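Local structure of multiheme cytochrome cf (Carboxydothermus ferrireducens DSM 11255, 6QVM) at residues R393-I403 / P555-V563; T472-H480 / Y485-P493. The protein probably carries electrons through covalently bound c-type hemes, within the S-layer, to insoluble extracellular Fe(III). One frame throughout, in Å; residues are numbered along the deposited sequence.

Contact 1: R393-I403 / P555-V563; sequences RGGEYNDEYAI and PNGYHYFKV. With CA (calcium ion), chain S; HEC (heme c), chain L; NGA (2-acetamido-2-deoxy-beta-D-galactopyranose), chain D.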
loop_
_atom_site.group_PDB
_atom_site.type_symbol
_atom_site.label_atom_id
_atom_site.label_comp_id
_atom_site.label_asym_id
_atom_site.label_seq_id
_atom_site.Cartn_x
_atom_site.Cartn_y
_atom_site.Cartn_z
ATOM N N ARG A 393 4.334 15.436 5.121
ATOM C CA ARG A 393 5.524 15.378 4.287
ATOM C C ARG A 393 5.325 14.481 3.070
ATOM O O ARG A 393 4.489 13.576 3.067
ATOM C CB ARG A 393 6.713 14.887 5.113
ATOM C CG ARG A 393 7.099 15.806 6.273
ATOM C CD ARG A 393 7.989 16.965 5.831
ATOM N NE ARG A 393 7.395 17.749 4.752
ATOM C CZ ARG A 393 6.468 18.686 4.928
ATOM N NH1 ARG A 393 6.025 18.960 6.146
ATOM N NH2 ARG A 393 5.979 19.346 3.886
ATOM N N GLY A 394 6.109 14.751 2.026
ATOM C CA GLY A 394 6.117 13.926 0.836
ATOM C C GLY A 394 5.664 14.663 -0.409
ATOM O O GLY A 394 6.360 14.644 -1.427
ATOM N N GLY A 395 4.504 15.324 -0.339
ATOM C CA GLY A 395 3.915 15.928 -1.522
ATOM C C GLY A 395 4.771 16.992 -2.181
ATOM O O GLY A 395 4.681 17.195 -3.394
ATOM N N GLU A 396 5.619 17.678 -1.405
ATOM C CA GLU A 396 6.400 18.785 -1.948
ATOM C C GLU A 396 7.438 18.337 -2.970
ATOM O O GLU A 396 7.968 19.184 -3.693
ATOM C CB GLU A 396 7.102 19.543 -0.823
ATOM C CG GLU A 396 8.130 18.710 -0.061
ATOM C CD GLU A 396 7.555 18.049 1.184
ATOM O OE1 GLU A 396 8.301 17.905 2.178
ATOM O OE2 GLU A 396 6.358 17.682 1.169
ATOM N N TYR A 397 7.729 17.036 -3.058
ATOM C CA TYR A 397 8.835 16.567 -3.887
ATOM C C TYR A 397 8.660 16.903 -5.366
ATOM O O TYR A 397 9.657 16.959 -6.095
ATOM C CB TYR A 397 9.011 15.055 -3.714
ATOM C CG TYR A 397 8.318 14.237 -4.775
ATOM C CD1 TYR A 397 6.948 14.029 -4.730
ATOM C CD2 TYR A 397 9.034 13.672 -5.822
ATOM C CE1 TYR A 397 6.305 13.290 -5.704
ATOM C CE2 TYR A 397 8.401 12.926 -6.798
ATOM C CZ TYR A 397 7.035 12.739 -6.736
ATOM O OH TYR A 397 6.400 11.993 -7.704
ATOM N N ASN A 398 7.425 17.115 -5.832
ATOM C CA ASN A 398 7.169 17.443 -7.231
ATOM C C ASN A 398 6.476 18.794 -7.388
ATOM O O ASN A 398 5.856 19.052 -8.423
ATOM C CB ASN A 398 6.348 16.344 -7.910
ATOM C CG ASN A 398 4.986 16.130 -7.266
ATOM O OD1 ASN A 398 4.585 16.853 -6.354
ATOM N ND2 ASN A 398 4.266 15.128 -7.749
ATOM N N ASP A 399 6.569 19.658 -6.383
ATOM C CA ASP A 399 5.869 20.930 -6.392
ATOM C C ASP A 399 6.701 22.000 -7.098
ATOM O O ASP A 399 7.825 21.764 -7.549
ATOM C CB ASP A 399 5.527 21.354 -4.964
ATOM C CG ASP A 399 4.356 20.582 -4.389
ATOM O OD1 ASP A 399 3.808 19.717 -5.108
ATOM O OD2 ASP A 399 3.976 20.854 -3.228
ATOM N N GLU A 400 6.133 23.200 -7.185
ATOM C CA GLU A 400 6.792 24.365 -7.761
ATOM C C GLU A 400 7.272 25.269 -6.633
ATOM O O GLU A 400 6.487 25.639 -5.752
ATOM C CB GLU A 400 5.827 25.114 -8.681
ATOM C CG GLU A 400 6.390 26.366 -9.333
ATOM C CD GLU A 400 5.369 27.057 -10.225
ATOM O OE1 GLU A 400 5.774 27.881 -11.078
ATOM O OE2 GLU A 400 4.161 26.766 -10.071
ATOM N N TYR A 401 8.555 25.621 -6.661
ATOM C CA TYR A 401 9.201 26.329 -5.563
ATOM C C TYR A 401 9.590 27.739 -5.976
ATOM O O TYR A 401 10.102 27.958 -7.079
ATOM C CB TYR A 401 10.476 25.621 -5.100
ATOM C CG TYR A 401 10.410 24.123 -4.967
ATOM C CD1 TYR A 401 9.252 23.479 -4.548
ATOM C CD2 TYR A 401 11.525 23.349 -5.252
ATOM C CE1 TYR A 401 9.204 22.103 -4.431
ATOM C CE2 TYR A 401 11.491 21.981 -5.133
ATOM C CZ TYR A 401 10.329 21.358 -4.720
ATOM O OH TYR A 401 10.303 19.986 -4.609
ATOM N N ALA A 402 9.370 28.685 -5.072
ATOM C CA ALA A 402 10.011 29.994 -5.113
ATOM C C ALA A 402 11.027 30.005 -3.973
ATOM O O ALA A 402 10.669 30.214 -2.808
ATOM C CB ALA A 402 8.993 31.127 -4.984
ATOM N N ILE A 403 12.288 29.746 -4.302
ATOM C CA ILE A 403 13.351 29.771 -3.304
ATOM C C ILE A 403 13.690 31.227 -3.001
ATOM O O ILE A 403 14.035 31.994 -3.906
ATOM C CB ILE A 403 14.585 29.002 -3.793
ATOM C CG1 ILE A 403 14.187 27.595 -4.254
ATOM C CG2 ILE A 403 15.632 28.928 -2.692
ATOM C CD1 ILE A 403 15.317 26.816 -4.898
ATOM N N PRO A 555 16.281 17.605 5.512
ATOM C CA PRO A 555 16.181 17.922 6.941
ATOM C C PRO A 555 14.734 17.864 7.393
ATOM O O PRO A 555 13.830 18.325 6.694
ATOM C CB PRO A 555 16.741 19.346 7.035
ATOM C CG PRO A 555 17.511 19.540 5.763
ATOM C CD PRO A 555 16.736 18.771 4.740
ATOM N N ASN A 556 14.523 17.269 8.566
ATOM C CA ASN A 556 13.194 17.124 9.160
ATOM C C ASN A 556 12.223 16.394 8.231
ATOM O O ASN A 556 11.012 16.610 8.290
ATOM C CB ASN A 556 12.630 18.489 9.566
ATOM C CG ASN A 556 13.490 19.181 10.603
ATOM O OD1 ASN A 556 13.870 18.583 11.610
ATOM N ND2 ASN A 556 13.807 20.446 10.358
ATOM N N GLY A 557 12.745 15.545 7.345
ATOM C CA GLY A 557 11.901 14.804 6.429
ATOM C C GLY A 557 11.408 15.581 5.228
ATOM O O GLY A 557 10.584 15.057 4.470
ATOM N N TYR A 558 11.886 16.805 5.023
ATOM C CA TYR A 558 11.436 17.588 3.879
ATOM C C TYR A 558 11.895 16.953 2.570
ATOM O O TYR A 558 13.038 16.505 2.446
ATOM C CB TYR A 558 11.954 19.022 3.974
ATOM C CG TYR A 558 11.083 19.930 4.808
ATOM C CD1 TYR A 558 9.789 20.232 4.410
ATOM C CD2 TYR A 558 11.552 20.489 5.986
ATOM C CE1 TYR A 558 8.989 21.064 5.161
ATOM C CE2 TYR A 558 10.752 21.311 6.757
ATOM C CZ TYR A 558 9.474 21.603 6.333
ATOM O OH TYR A 558 8.676 22.433 7.086
ATOM N N HIS A 559 10.989 16.917 1.591
ATOM C CA HIS A 559 11.261 16.361 0.273
ATOM C C HIS A 559 11.543 17.438 -0.771
ATOM O O HIS A 559 11.324 17.210 -1.964
ATOM C CB HIS A 559 10.094 15.490 -0.194
ATOM C CG HIS A 559 9.958 14.206 0.561
ATOM N ND1 HIS A 559 9.832 14.155 1.933
ATOM C CD2 HIS A 559 9.918 12.921 0.133
ATOM C CE1 HIS A 559 9.730 12.895 2.319
ATOM N NE2 HIS A 559 9.776 12.125 1.246
ATOM N N TYR A 560 12.005 18.617 -0.349
ATOM C CA TYR A 560 12.389 19.629 -1.326
ATOM C C TYR A 560 13.736 19.317 -1.960
ATOM O O TYR A 560 13.980 19.714 -3.104
ATOM C CB TYR A 560 12.428 21.014 -0.679
ATOM C CG TYR A 560 11.066 21.558 -0.303
ATOM C CD1 TYR A 560 10.243 22.139 -1.256
ATOM C CD2 TYR A 560 10.602 21.485 1.004
ATOM C CE1 TYR A 560 8.995 22.634 -0.925
ATOM C CE2 TYR A 560 9.352 21.978 1.347
ATOM C CZ TYR A 560 8.558 22.558 0.377
ATOM O OH TYR A 560 7.319 23.053 0.705
ATOM N N PHE A 561 14.613 18.623 -1.230
ATOM C CA PHE A 561 15.931 18.200 -1.700
ATOM C C PHE A 561 16.868 19.374 -1.972
ATOM O O PHE A 561 18.047 19.167 -2.273
ATOM C CB PHE A 561 15.807 17.318 -2.945
ATOM C CG PHE A 561 15.138 15.997 -2.688
ATOM C CD1 PHE A 561 15.860 14.926 -2.193
ATOM C CD2 PHE A 561 13.788 15.829 -2.939
ATOM C CE1 PHE A 561 15.248 13.712 -1.951
ATOM C CE2 PHE A 561 13.168 14.615 -2.701
ATOM C CZ PHE A 561 13.900 13.555 -2.205
ATOM N N LYS A 562 16.375 20.602 -1.835
ATOM C CA LYS A 562 17.220 21.779 -1.965
ATOM C C LYS A 562 17.972 22.008 -0.660
ATOM O O LYS A 562 17.368 22.054 0.414
ATOM C CB LYS A 562 16.375 23.003 -2.317
ATOM C CG LYS A 562 15.608 22.879 -3.621
ATOM C CD LYS A 562 16.542 22.890 -4.818
ATOM C CE LYS A 562 15.758 22.749 -6.107
ATOM N NZ LYS A 562 16.567 23.083 -7.309
ATOM N N VAL A 563 19.288 22.151 -0.754
ATOM C CA VAL A 563 20.126 22.255 0.432
ATOM C C VAL A 563 20.191 23.708 0.874
ATOM O O VAL A 563 20.419 24.609 0.057
ATOM C CB VAL A 563 21.533 21.707 0.147
ATOM C CG1 VAL A 563 22.263 21.427 1.431
ATOM C CG2 VAL A 563 21.460 20.455 -0.708
HETATM CA CA CA S . 2.787 17.575 -4.896
HETATM FE FE HEC L . 9.399 10.094 1.228
HETATM C CHA HEC L . 10.550 10.360 4.444
HETATM C CHB HEC L . 6.182 10.205 2.370
HETATM C CHC HEC L . 8.269 10.285 -2.033
HETATM C CHD HEC L . 12.490 9.148 0.078
HETATM N NA HEC L . 8.522 10.221 3.066
HETATM C C1A HEC L . 9.181 10.348 4.272
HETATM C C2A HEC L . 8.180 10.479 5.314
HETATM C C3A HEC L . 6.973 10.434 4.738
HETATM C C4A HEC L . 7.169 10.272 3.317
HETATM C CMA HEC L . 5.623 10.533 5.472
HETATM C CAA HEC L . 8.479 10.671 6.817
HETATM C CBA HEC L . 8.880 12.141 6.978
HETATM C CGA HEC L . 9.291 12.430 8.394
HETATM O O1A HEC L . 8.529 13.168 9.069
HETATM O O2A HEC L . 10.361 11.939 8.846
HETATM N NB HEC L . 7.580 10.199 0.330
HETATM C C1B HEC L . 6.379 10.329 1.007
HETATM C C2B HEC L . 5.354 10.631 0.033
HETATM C C3B HEC L . 5.918 10.633 -1.191
HETATM C C4B HEC L . 7.339 10.376 -1.020
HETATM C CMB HEC L . 3.867 10.820 0.371
HETATM C CAB HEC L . 5.230 10.907 -2.558
HETATM C CBB HEC L . 4.573 12.313 -2.623
HETATM N NC HEC L . 10.205 9.692 -0.626
HETATM C C1C HEC L . 9.594 9.948 -1.843
HETATM C C2C HEC L . 10.569 9.787 -2.905
HETATM C C3C HEC L . 11.769 9.549 -2.324
HETATM C C4C HEC L . 11.540 9.439 -0.885
HETATM C CMC HEC L . 10.279 10.065 -4.403
HETATM C CAC HEC L . 13.141 9.288 -3.015
HETATM C CBC HEC L . 13.610 10.457 -3.916
HETATM N ND HEC L . 11.230 9.798 2.123
HETATM C C1D HEC L . 12.378 9.412 1.432
HETATM C C2D HEC L . 13.457 9.305 2.380
HETATM C C3D HEC L . 12.857 9.682 3.737
HETATM C C4D HEC L . 11.470 9.988 3.484
HETATM C CMD HEC L . 14.910 8.899 2.077
HETATM C CAD HEC L . 13.604 9.746 5.080
HETATM C CBD HEC L . 13.853 11.228 5.363
HETATM C CGD HEC L . 14.735 11.404 6.572
HETATM O O1D HEC L . 14.550 12.421 7.293
HETATM O O2D HEC L . 15.613 10.531 6.817
HETATM C C1 NGA D . 4.014 25.361 -13.169
HETATM C C2 NGA D . 3.444 26.640 -13.784
HETATM C C3 NGA D . 2.177 27.087 -13.029
HETATM C C4 NGA D . 1.235 25.886 -12.980
HETATM C C5 NGA D . 1.906 24.633 -12.426
HETATM C C6 NGA D . 0.974 23.428 -12.478
HETATM C C7 NGA D . 5.347 27.746 -14.878
HETATM C C8 NGA D . 5.027 26.963 -16.123
HETATM N N2 NGA D . 4.546 27.593 -13.816
HETATM O O3 NGA D . 1.474 28.197 -13.599
HETATM O O4 NGA D . 0.811 25.596 -14.291
HETATM O O5 NGA D . 3.061 24.324 -13.171
HETATM O O6 NGA D . -0.064 23.604 -11.540
HETATM O O7 NGA D . 6.325 28.497 -14.872
HETATM O O HOH W 1 2.174 18.848 -2.862
HETATM O O HOH W 2 13.459 18.724 -5.434
HETATM O O HOH W 3 0.286 17.514 -4.698
HETATM O O HOH W 4 1.701 18.206 -7.220
#

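Contact 2: T472-H480 / Y485-P493; sequences TCVTCHSPH and YGKQLRKEP. With HEC (heme c), chain L; PO4 (phosphate ion), chain T.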
loop_
_atom_site.group_PDB
_atom_site.type_symbol
_atom_site.label_atom_id
_atom_site.label_comp_id
_atom_site.label_asym_id
_atom_site.label_seq_id
_atom_site.Cartn_x
_atom_site.Cartn_y
_atom_site.Cartn_z
ATOM N N THR A 472 7.952 8.584 -8.288
ATOM C CA THR A 472 6.787 8.783 -7.440
ATOM C C THR A 472 7.088 8.275 -6.038
ATOM O O THR A 472 8.184 7.784 -5.756
ATOM C CB THR A 472 5.552 8.065 -7.992
ATOM O OG1 THR A 472 5.800 6.654 -8.041
ATOM C CG2 THR A 472 5.227 8.568 -9.395
ATOM N N CYS A 473 6.091 8.402 -5.154
ATOM C CA CYS A 473 6.262 7.994 -3.759
ATOM C C CYS A 473 6.747 6.556 -3.661
ATOM O O CYS A 473 7.708 6.256 -2.943
ATOM C CB CYS A 473 4.944 8.143 -2.996
ATOM S SG CYS A 473 4.101 9.711 -3.179
ATOM N N VAL A 474 6.093 5.650 -4.396
ATOM C CA VAL A 474 6.411 4.228 -4.310
ATOM C C VAL A 474 7.676 3.860 -5.061
ATOM O O VAL A 474 8.064 2.684 -5.061
ATOM C CB VAL A 474 5.223 3.376 -4.796
ATOM C CG1 VAL A 474 4.013 3.643 -3.919
ATOM C CG2 VAL A 474 4.907 3.678 -6.247
ATOM N N THR A 475 8.339 4.823 -5.700
ATOM C CA THR A 475 9.703 4.585 -6.154
ATOM C C THR A 475 10.629 4.367 -4.964
ATOM O O THR A 475 11.503 3.493 -4.992
ATOM C CB THR A 475 10.198 5.756 -7.001
ATOM O OG1 THR A 475 9.332 5.947 -8.127
ATOM C CG2 THR A 475 11.607 5.499 -7.492
ATOM N N CYS A 476 10.436 5.142 -3.900
ATOM C CA CYS A 476 11.266 5.061 -2.709
ATOM C C CYS A 476 10.587 4.385 -1.528
ATOM O O CYS A 476 11.277 3.791 -0.699
ATOM C CB CYS A 476 11.718 6.463 -2.283
ATOM S SG CYS A 476 12.567 7.448 -3.562
ATOM N N HIS A 477 9.260 4.452 -1.426
ATOM C CA HIS A 477 8.529 3.898 -0.294
ATOM C C HIS A 477 7.713 2.690 -0.726
ATOM O O HIS A 477 7.120 2.682 -1.806
ATOM C CB HIS A 477 7.579 4.929 0.322
ATOM C CG HIS A 477 8.259 6.150 0.850
ATOM N ND1 HIS A 477 8.755 6.232 2.134
ATOM C CD2 HIS A 477 8.501 7.351 0.274
ATOM C CE1 HIS A 477 9.288 7.428 2.321
ATOM N NE2 HIS A 477 9.146 8.125 1.208
ATOM N N SER A 478 7.681 1.678 0.116
ATOM C CA SER A 478 6.725 0.605 -0.098
ATOM C C SER A 478 5.391 0.983 0.534
ATOM O O SER A 478 5.367 1.449 1.677
ATOM C CB SER A 478 7.224 -0.694 0.505
ATOM O OG SER A 478 6.200 -1.674 0.492
ATOM N N PRO A 479 4.270 0.810 -0.174
ATOM C CA PRO A 479 2.966 1.089 0.438
ATOM C C PRO A 479 2.449 -0.042 1.310
ATOM O O PRO A 479 1.416 0.128 1.969
ATOM C CB PRO A 479 2.056 1.295 -0.777
ATOM C CG PRO A 479 2.629 0.375 -1.793
ATOM C CD PRO A 479 4.131 0.374 -1.578
ATOM N N HIS A 480 3.149 -1.176 1.350
ATOM C CA HIS A 480 2.600 -2.397 1.911
ATOM C C HIS A 480 3.365 -2.944 3.105
ATOM O O HIS A 480 2.812 -3.777 3.831
ATOM C CB HIS A 480 2.534 -3.497 0.841
ATOM C CG HIS A 480 1.609 -3.184 -0.288
ATOM N ND1 HIS A 480 1.921 -3.468 -1.600
ATOM C CD2 HIS A 480 0.380 -2.616 -0.306
ATOM C CE1 HIS A 480 0.921 -3.097 -2.377
ATOM N NE2 HIS A 480 -0.027 -2.574 -1.618
ATOM N N TYR A 485 14.187 -0.343 7.366
ATOM C CA TYR A 485 14.962 0.849 7.063
ATOM C C TYR A 485 14.292 2.133 7.533
ATOM O O TYR A 485 14.862 3.214 7.353
ATOM C CB TYR A 485 15.229 0.928 5.557
ATOM C CG TYR A 485 15.832 -0.334 4.991
ATOM C CD1 TYR A 485 17.060 -0.802 5.445
ATOM C CD2 TYR A 485 15.180 -1.054 3.999
ATOM C CE1 TYR A 485 17.614 -1.956 4.935
ATOM C CE2 TYR A 485 15.726 -2.206 3.479
ATOM C CZ TYR A 485 16.945 -2.657 3.952
ATOM O OH TYR A 485 17.505 -3.808 3.444
ATOM N N GLY A 486 13.102 2.046 8.121
ATOM C CA GLY A 486 12.384 3.226 8.563
ATOM C C GLY A 486 11.591 3.884 7.453
ATOM O O GLY A 486 12.013 3.871 6.289
ATOM N N LYS A 487 10.422 4.432 7.802
ATOM C CA LYS A 487 9.589 5.193 6.868
ATOM C C LYS A 487 9.166 4.354 5.669
ATOM O O LYS A 487 8.894 4.888 4.589
ATOM C CB LYS A 487 10.301 6.465 6.399
ATOM C CG LYS A 487 10.820 7.342 7.541
ATOM C CD LYS A 487 9.715 7.675 8.535
ATOM C CE LYS A 487 10.243 8.494 9.696
ATOM N NZ LYS A 487 9.179 8.784 10.690
ATOM N N GLN A 488 9.121 3.034 5.857
ATOM C CA GLN A 488 8.741 2.091 4.806
ATOM C C GLN A 488 9.593 2.268 3.553
ATOM O O GLN A 488 9.132 2.020 2.437
ATOM C CB GLN A 488 7.247 2.198 4.480
ATOM C CG GLN A 488 6.348 1.810 5.654
ATOM C CD GLN A 488 4.871 1.953 5.359
ATOM O OE1 GLN A 488 4.100 2.391 6.211
ATOM N NE2 GLN A 488 4.463 1.575 4.156
ATOM N N LEU A 489 10.843 2.690 3.735
ATOM C CA LEU A 489 11.770 2.810 2.622
ATOM C C LEU A 489 12.188 1.429 2.134
ATOM O O LEU A 489 12.215 0.456 2.896
ATOM C CB LEU A 489 12.998 3.618 3.041
ATOM C CG LEU A 489 12.768 5.091 3.385
ATOM C CD1 LEU A 489 13.989 5.682 4.066
ATOM C CD2 LEU A 489 12.429 5.878 2.127
ATOM N N ARG A 490 12.518 1.348 0.844
ATOM C CA ARG A 490 12.919 0.079 0.251
ATOM C C ARG A 490 14.391 -0.248 0.484
ATOM O O ARG A 490 14.781 -1.408 0.329
ATOM C CB ARG A 490 12.631 0.089 -1.248
ATOM C CG ARG A 490 11.210 0.506 -1.585
ATOM C CD ARG A 490 10.949 0.470 -3.074
ATOM N NE ARG A 490 9.547 0.746 -3.374
ATOM C CZ ARG A 490 8.575 -0.162 -3.314
ATOM N NH1 ARG A 490 8.844 -1.409 -2.959
ATOM N NH2 ARG A 490 7.328 0.177 -3.605
ATOM N N LYS A 491 15.210 0.740 0.839
ATOM C CA LYS A 491 16.633 0.526 1.058
ATOM C C LYS A 491 17.104 1.420 2.194
ATOM O O LYS A 491 16.393 2.323 2.642
ATOM C CB LYS A 491 17.475 0.825 -0.191
ATOM C CG LYS A 491 17.151 0.006 -1.434
ATOM C CD LYS A 491 17.935 0.543 -2.626
ATOM C CE LYS A 491 17.449 -0.041 -3.939
ATOM N NZ LYS A 491 18.024 -1.381 -4.224
ATOM N N GLU A 492 18.328 1.161 2.642
ATOM C CA GLU A 492 19.001 2.094 3.529
ATOM C C GLU A 492 19.118 3.446 2.827
ATOM O O GLU A 492 19.391 3.494 1.622
ATOM C CB GLU A 492 20.380 1.558 3.916
ATOM C CG GLU A 492 21.045 2.267 5.086
ATOM N N PRO A 493 18.880 4.558 3.535
ATOM C CA PRO A 493 18.783 5.867 2.853
ATOM C C PRO A 493 19.911 6.184 1.880
ATOM O O PRO A 493 19.633 6.581 0.740
ATOM C CB PRO A 493 18.747 6.850 4.027
ATOM C CG PRO A 493 18.085 6.079 5.114
ATOM C CD PRO A 493 18.557 4.657 4.969
HETATM FE FE HEC L . 9.399 10.094 1.228
HETATM C CHA HEC L . 10.550 10.360 4.444
HETATM C CHB HEC L . 6.182 10.205 2.370
HETATM C CHC HEC L . 8.269 10.285 -2.033
HETATM C CHD HEC L . 12.490 9.148 0.078
HETATM N NA HEC L . 8.522 10.221 3.066
HETATM C C1A HEC L . 9.181 10.348 4.272
HETATM C C2A HEC L . 8.180 10.479 5.314
HETATM C C3A HEC L . 6.973 10.434 4.738
HETATM C C4A HEC L . 7.169 10.272 3.317
HETATM C CMA HEC L . 5.623 10.533 5.472
HETATM C CAA HEC L . 8.479 10.671 6.817
HETATM C CBA HEC L . 8.880 12.141 6.978
HETATM C CGA HEC L . 9.291 12.430 8.394
HETATM O O1A HEC L . 8.529 13.168 9.069
HETATM O O2A HEC L . 10.361 11.939 8.846
HETATM N NB HEC L . 7.580 10.199 0.330
HETATM C C1B HEC L . 6.379 10.329 1.007
HETATM C C2B HEC L . 5.354 10.631 0.033
HETATM C C3B HEC L . 5.918 10.633 -1.191
HETATM C C4B HEC L . 7.339 10.376 -1.020
HETATM C CMB HEC L . 3.867 10.820 0.371
HETATM C CAB HEC L . 5.230 10.907 -2.558
HETATM C CBB HEC L . 4.573 12.313 -2.623
HETATM N NC HEC L . 10.205 9.692 -0.626
HETATM C C1C HEC L . 9.594 9.948 -1.843
HETATM C C2C HEC L . 10.569 9.787 -2.905
HETATM C C3C HEC L . 11.769 9.549 -2.324
HETATM C C4C HEC L . 11.540 9.439 -0.885
HETATM C CMC HEC L . 10.279 10.065 -4.403
HETATM C CAC HEC L . 13.141 9.288 -3.015
HETATM C CBC HEC L . 13.610 10.457 -3.916
HETATM N ND HEC L . 11.230 9.798 2.123
HETATM C C1D HEC L . 12.378 9.412 1.432
HETATM C C2D HEC L . 13.457 9.305 2.380
HETATM C C3D HEC L . 12.857 9.682 3.737
HETATM C C4D HEC L . 11.470 9.988 3.484
HETATM C CMD HEC L . 14.910 8.899 2.077
HETATM C CAD HEC L . 13.604 9.746 5.080
HETATM C CBD HEC L . 13.853 11.228 5.363
HETATM C CGD HEC L . 14.735 11.404 6.572
HETATM O O1D HEC L . 14.550 12.421 7.293
HETATM O O2D HEC L . 15.613 10.531 6.817
HETATM P P PO4 T . 5.928 -3.970 -1.955
HETATM O O1 PO4 T . 6.227 -4.298 -0.507
HETATM O O2 PO4 T . 7.057 -4.460 -2.832
HETATM O O3 PO4 T . 4.644 -4.644 -2.376
HETATM O O4 PO4 T . 5.786 -2.479 -2.149
HETATM O O HOH W 5 1.293 0.837 4.830
#

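Contact 1: R393-I403 / P555-V563
Glu396 meets His559 through a nearly straight bond: the backbone N of His559 donates to Glu396 OE1 over 2.9 Å, with 176° at the hydrogen. The same oxygen takes Arg393 NE at 2.7 Å in a salt bridge, and the two donors arrive from opposite faces of the carboxylate. The guanidinium, held from its edge by this carboxylate, has CE1 of Tyr558 over the centre of one face, 3.5 Å from Arg393 CZ, with the two planes 42° apart. CG of Glu396 stands over the centre of the Tyr560 ring in a CH-pi contact. With CG wedged between its own backbone N and carbonyl carbon (chi1 64°) and the chain bent at chi2, the carboxylate turns back toward Arg393. Tyr560 in turn points its edge at the face of Tyr401 in a T-shaped stack, centroids 5.0 Å apart. Tyr401 OH donates to Glu396 O at 2.6 Å, tying the start of strand 400-403 to the 3-10 turn 395-397.

The imidazole of His559 is covered over the centre of one face by Gly394 CA, and its NE2 binds the heme iron at 2.1 Å. Its ND1 makes a weak bond to Gly557 O. Farther out, Gly395 O, Asn398 and Asp399 OD1, together with Glu384 and three waters, coordinate calcium, whose distance to Gly395 O is 2.5 Å. A distal histidine on a loop, completing bis-histidine ligation of a c-type heme, is typical of multiheme cytochromes; here a calcium-binding turn lies beside it.

Contact 2: T472-H480 / Y485-P493
His477 and Leu489 face each other in a single backbone bridge, their CA atoms 4.5 Å apart, with Ser478 N donating to Gln488 O and Arg490 N to Cys476 O on its two sides. The His477 ring uses both nitrogens: NE2 binds the heme iron at 2.0 Å, while ND1 donates in the ring plane to Lys487 O at 2.8 Å. This second bond fixes the rotation of the imidazole and would probably increase its donor strength toward iron. Leu489 runs alongside, its CD2 over one ring face, 3.5 Å from His477 CE1.

Arg490, extended from CG to NE, grips Val474 O side-on with NE and NH2, each 3.0 Å from that oxygen. One face of its guanidinium lies against Ser478 CA, and NH1 and NH2 make weak bonds to a phosphate ion, probably from the crystallisation liquor, that also accepts from His480 ND1. Gln488 NE2 reaches Ser478 O at 2.6 Å.

Cys473 and Cys476 bind the heme covalently, completing the CXXCH motif with His477. The short, weakly bonded helix at about 473-476 packs through Val474 and Thr475 on helix 437-449, while Cys476 touches helix 493-500, which follows the returning loop.

One heme c joins the two contacts: contact 2 supplies the CXXCH thioethers and the proximal histidine, contact 1 the distal one. His477 NE2 and His559 NE2 stand 4.0 Å apart across the iron, although the centres of the contacts are about 17 Å from each other. A second junction bypasses the iron, where Tyr397 OH comes within 3.2 Å of Thr472 CA and hydrogen-bonds to Ile471 O. Contact 2 is nested along the chain inside the loop that contact 1 closes. His480 ligates the iron of a second heme together with His355, and Lys562 NZ hydrogen-bonds to a propionate oxygen (O1A) of another, so that further hemes adjoin both contacts, as expected if electrons pass between them.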